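Phosphopantetheine adenylyltransferase (Archaeoglobus fulgidus, PDB 3DO8) probably transfers an adenylyl group from ATP to 4'-phosphopantetheine, yielding dephospho-CoA and pyrophosphate in coenzyme A biosynthesis. Local coordinates at residues M1-L5 / V85-V91; Y79-L83 / K102-K106. All blocks are in the same frame, centred on the assembly; numbering follows the deposited sequence.

Contact 1 sets the first strand, 3-7, beside strand 89-92 in the middle of the parallel sheet; contact 2 lies further out, where the loop ahead of strand 89-92 packs on helix 97-110, which follows that strand. Their chemistry differs accordingly. Backbone hydrogen bonds and a mostly buried apolar core make contact 1, with charged side chains at the N-terminal end of the strands. Contact 2 joins its two segments by side-chain packing, with I103 and T82 buried and lysine stems at the surface. The two meet where L90 CD2 packs on I103 CD1 at 3.8 Å, and where the F87 ring reaches the methyl of T82.

Contact 1 (M1-L5 / V85-V91); sequences MKVAL and VDFEYLV
A4 sets its methyl squarely on the ring of F87: A4 CB stands 3.5 Å from the ring centroid, 7° off the normal, a CH-pi contact over the centre of the face. V85, from the ring's own segment, lays CG1 over the opposite face nearer the rim, so the ring is clasped from two sides. M1 runs alongside F87 pointing the same way, its CB 3.7 Å from F87 CE1. Bent at chi2, the chain brings M1 SD to the edge of the F87 ring, a Met-aromatic contact 5.0 Å from its centroid.

On the other face of the sheet, V3 CG1 meets V91 CG2 at 3.8 Å. V3 has that methyl anti to its own nitrogen (chi1 -178°), which turns it up the strand toward V91. L26 of helix 14-27 touches both valines.

At the N-terminal end of the strands, K2 and E88 lie side by side, and K2 NZ makes a salt bridge of 3.2 Å to E88 OE1. The ammonium comes from above the carboxylate plane, 39° out of it, while the other oxygen, OE2, pairs with K18 of the second subunit. K2 O accepts from two backbone donors, E88 N and Y89 N. The Y89 side chain leads to the same interface, its hydroxyl bonded to D21 of the second subunit.

Deeper in, regular pairing takes over: A4 N donates to Y89 O, and V91 N to A4 O, each at 2.9 Å. The central strand, 3-7, and its neighbour 89-92 run parallel in a five-stranded sheet of order 3-2-1-4-5, the Rossmann-like core of the cytidylyltransferase-like family.

Contact 2 (Y79-L83 / K102-K106); sequences YGKTL and KINQK
The type II' beta turn from Y79 to T82 lays its first and last side chains against helix 97-110, which presents K102, I103 and K106 to it. Y79 carries much of the contact. Its ring slides past I103, pointing the other way, with Y79 CD1 3.7 Å from I103 CG1, and its hydroxyl end lies across the aliphatic stems of the two lysines. Y79 OH comes within 3.3 Å of K106 CG and touches K102 at CG and CE. These are methylene contacts: the ammonium of K106 pairs with E109.

L83, just past the turn, touches both the ring and the helix. L83 CD1 sits 3.5 Å above the plane of the Y79 ring, toward its rim, while L83 CD2 reaches K106 CB at 3.7 Å. With an alanine at Y79, L83 CD1 would probably lose the ring it rests on, K102 CG and K106 CG the hydroxyl end lying across them, and I103 CG1 one of its neighbours on the loop.

This loop leads from strand 71-75 into strand 89-92 of the Rossmann-like sheet, and helix 97-110 follows the latter strand, so the contact joins the approach to the strand with the helix that follows it. The turn itself is tied at Y79 O, which accepts from both T82 N and T82 OG1. The bond from T82 OG1 to Y79 O is short, 2.6 Å, and lies in the carbonyl plane on a lone pair; T82 holds OG1 between its nitrogen and carbonyl carbon (chi1 64°), directing it back at Y79. I103 crosses T82 at about a right angle and lays I103 CD1 3.4 Å from T82 OG1.

Contact 1 (M1-L5 / V85-V91)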
# COMPACT_ATOMS: atom_id res chain seq x y z
N MET A 1 -6.87 -12.35 10.70
CA MET A 1 -6.76 -12.42 9.24
C MET A 1 -5.83 -11.29 8.76
O MET A 1 -5.92 -10.19 9.25
CB MET A 1 -8.19 -12.30 8.73
CG MET A 1 -8.51 -13.27 7.71
SD MET A 1 -7.69 -12.51 6.34
CE MET A 1 -7.40 -13.94 5.31
N LYS A 2 -4.89 -11.53 7.85
CA LYS A 2 -3.84 -10.60 7.73
C LYS A 2 -4.39 -9.37 6.96
O LYS A 2 -4.23 -8.25 7.44
CB LYS A 2 -2.54 -11.16 7.10
CG LYS A 2 -1.33 -10.34 7.44
CD LYS A 2 -0.04 -11.03 7.06
CE LYS A 2 1.16 -10.13 7.22
NZ LYS A 2 1.79 -10.32 8.54
N VAL A 3 -5.04 -9.58 5.79
CA VAL A 3 -5.34 -8.44 4.90
C VAL A 3 -6.78 -8.48 4.37
O VAL A 3 -7.23 -9.52 3.87
CB VAL A 3 -4.40 -8.40 3.67
CG1 VAL A 3 -4.71 -7.18 2.81
CG2 VAL A 3 -2.94 -8.45 4.09
N ALA A 4 -7.49 -7.35 4.49
CA ALA A 4 -8.82 -7.10 3.92
C ALA A 4 -8.74 -6.28 2.64
O ALA A 4 -7.99 -5.34 2.58
CB ALA A 4 -9.66 -6.37 4.89
N LEU A 5 -9.52 -6.69 1.65
CA LEU A 5 -9.69 -6.00 0.39
C LEU A 5 -11.13 -6.23 -0.02
O LEU A 5 -11.62 -7.32 0.11
CB LEU A 5 -8.78 -6.63 -0.70
CG LEU A 5 -8.98 -6.22 -2.14
CD1 LEU A 5 -8.75 -4.73 -2.33
CD2 LEU A 5 -8.06 -7.02 -2.99
N VAL A 85 -13.84 -8.86 12.45
CA VAL A 85 -12.56 -9.56 12.28
C VAL A 85 -11.42 -8.60 12.48
O VAL A 85 -11.50 -7.42 12.07
CB VAL A 85 -12.48 -10.18 10.86
CG1 VAL A 85 -11.08 -10.85 10.61
CG2 VAL A 85 -13.62 -11.14 10.62
N ASP A 86 -10.33 -9.10 13.06
CA ASP A 86 -9.14 -8.30 13.24
C ASP A 86 -8.29 -8.55 12.00
O ASP A 86 -7.96 -9.73 11.67
CB ASP A 86 -8.37 -8.63 14.52
CG ASP A 86 -9.10 -8.18 15.80
OD1 ASP A 86 -9.91 -7.24 15.76
OD2 ASP A 86 -8.84 -8.79 16.87
N PHE A 87 -8.08 -7.49 11.25
CA PHE A 87 -7.19 -7.46 10.11
C PHE A 87 -5.98 -6.62 10.47
O PHE A 87 -6.10 -5.61 11.19
CB PHE A 87 -7.88 -6.82 8.89
CG PHE A 87 -9.02 -7.61 8.34
CD1 PHE A 87 -8.78 -8.71 7.53
CD2 PHE A 87 -10.34 -7.25 8.59
CE1 PHE A 87 -9.82 -9.46 7.02
CE2 PHE A 87 -11.39 -7.98 8.08
CZ PHE A 87 -11.13 -9.10 7.29
N GLU A 88 -4.82 -7.00 9.95
CA GLU A 88 -3.63 -6.17 10.10
C GLU A 88 -3.62 -4.97 9.13
O GLU A 88 -3.27 -3.86 9.52
CB GLU A 88 -2.37 -7.01 9.91
CG GLU A 88 -1.10 -6.26 10.19
CD GLU A 88 0.12 -7.19 10.32
OE1 GLU A 88 -0.06 -8.44 10.38
OE2 GLU A 88 1.26 -6.68 10.35
N TYR A 89 -3.98 -5.22 7.87
CA TYR A 89 -3.97 -4.22 6.81
C TYR A 89 -5.34 -4.25 6.11
O TYR A 89 -5.93 -5.32 5.93
CB TYR A 89 -2.89 -4.55 5.76
CG TYR A 89 -1.47 -4.37 6.26
CD1 TYR A 89 -1.00 -3.11 6.60
CD2 TYR A 89 -0.61 -5.45 6.39
CE1 TYR A 89 0.29 -2.93 7.03
CE2 TYR A 89 0.69 -5.28 6.85
CZ TYR A 89 1.13 -4.00 7.17
OH TYR A 89 2.42 -3.74 7.62
N LEU A 90 -5.77 -3.08 5.66
CA LEU A 90 -6.94 -2.90 4.83
C LEU A 90 -6.47 -2.14 3.60
O LEU A 90 -6.02 -0.98 3.71
CB LEU A 90 -8.01 -2.10 5.57
CG LEU A 90 -9.29 -1.66 4.83
CD1 LEU A 90 -10.01 -2.77 4.05
CD2 LEU A 90 -10.25 -0.91 5.82
N VAL A 91 -6.52 -2.80 2.46
CA VAL A 91 -6.02 -2.28 1.20
C VAL A 91 -7.19 -1.67 0.44
O VAL A 91 -8.19 -2.36 0.20
CB VAL A 91 -5.34 -3.36 0.33
CG1 VAL A 91 -4.99 -2.76 -1.07
CG2 VAL A 91 -4.09 -3.87 1.04

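Contact 2 (Y79-L83 / K102-K106)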
# COMPACT_ATOMS: atom_id res chain seq x y z
N TYR A 79 -19.53 -2.24 5.73
CA TYR A 79 -18.33 -2.61 6.45
C TYR A 79 -17.83 -3.99 6.15
O TYR A 79 -16.71 -4.33 6.55
CB TYR A 79 -18.59 -2.57 7.95
CG TYR A 79 -18.92 -1.20 8.44
CD1 TYR A 79 -17.93 -0.37 8.94
CD2 TYR A 79 -20.21 -0.72 8.40
CE1 TYR A 79 -18.24 0.89 9.38
CE2 TYR A 79 -20.52 0.54 8.83
CZ TYR A 79 -19.53 1.35 9.32
OH TYR A 79 -19.86 2.60 9.79
N GLY A 80 -18.66 -4.81 5.52
CA GLY A 80 -18.35 -6.24 5.42
C GLY A 80 -18.10 -6.79 6.80
O GLY A 80 -18.89 -6.54 7.72
N LYS A 81 -16.99 -7.50 6.95
CA LYS A 81 -16.59 -8.08 8.22
C LYS A 81 -15.60 -7.22 9.02
O LYS A 81 -15.08 -7.64 10.04
CB LYS A 81 -15.93 -9.44 8.01
CG LYS A 81 -16.80 -10.54 7.39
CD LYS A 81 -16.01 -11.86 7.44
CE LYS A 81 -14.73 -11.87 6.51
NZ LYS A 81 -13.57 -12.70 7.05
N THR A 82 -15.33 -6.01 8.55
CA THR A 82 -14.21 -5.26 9.08
C THR A 82 -14.44 -4.63 10.45
O THR A 82 -13.52 -4.10 11.02
CB THR A 82 -13.77 -4.14 8.12
OG1 THR A 82 -14.84 -3.21 8.00
CG2 THR A 82 -13.34 -4.69 6.75
N LEU A 83 -15.66 -4.72 11.02
CA LEU A 83 -15.87 -4.28 12.40
C LEU A 83 -15.76 -5.43 13.38
O LEU A 83 -15.83 -5.22 14.58
CB LEU A 83 -17.24 -3.63 12.55
CG LEU A 83 -17.47 -2.36 11.75
CD1 LEU A 83 -18.82 -1.76 12.04
CD2 LEU A 83 -16.35 -1.35 11.99
N LYS A 102 -13.72 5.55 7.97
CA LYS A 102 -14.98 5.29 8.72
C LYS A 102 -14.92 3.95 9.49
O LYS A 102 -15.36 3.85 10.66
CB LYS A 102 -16.19 5.35 7.78
CG LYS A 102 -17.53 5.11 8.43
CD LYS A 102 -17.90 6.21 9.36
CE LYS A 102 -19.40 6.25 9.60
NZ LYS A 102 -19.75 7.43 10.43
N ILE A 103 -14.41 2.94 8.81
CA ILE A 103 -14.17 1.63 9.43
C ILE A 103 -13.35 1.78 10.73
O ILE A 103 -13.73 1.26 11.78
CB ILE A 103 -13.56 0.63 8.44
CG1 ILE A 103 -14.61 0.17 7.40
CG2 ILE A 103 -12.96 -0.56 9.19
CD1 ILE A 103 -14.06 -0.47 6.10
N ASN A 104 -12.23 2.51 10.67
CA ASN A 104 -11.39 2.67 11.86
C ASN A 104 -12.10 3.50 12.93
O ASN A 104 -11.96 3.22 14.12
CB ASN A 104 -10.02 3.25 11.53
CG ASN A 104 -9.02 2.18 11.17
OD1 ASN A 104 -9.24 0.99 11.51
ND2 ASN A 104 -7.92 2.57 10.54
N GLN A 105 -12.90 4.48 12.52
CA GLN A 105 -13.64 5.32 13.49
C GLN A 105 -14.60 4.45 14.27
O GLN A 105 -14.64 4.50 15.53
CB GLN A 105 -14.38 6.45 12.80
CG GLN A 105 -13.47 7.53 12.32
CD GLN A 105 -14.13 8.51 11.38
OE1 GLN A 105 -15.32 8.41 11.06
NE2 GLN A 105 -13.34 9.48 10.91
N LYS A 106 -15.32 3.59 13.54
CA LYS A 106 -16.28 2.68 14.18
C LYS A 106 -15.59 1.61 15.02
O LYS A 106 -16.09 1.23 16.08
CB LYS A 106 -17.23 2.04 13.18
CG LYS A 106 -18.20 3.00 12.60
CD LYS A 106 -19.25 3.34 13.63
CE LYS A 106 -20.10 4.44 13.20
NZ LYS A 106 -20.95 4.83 14.36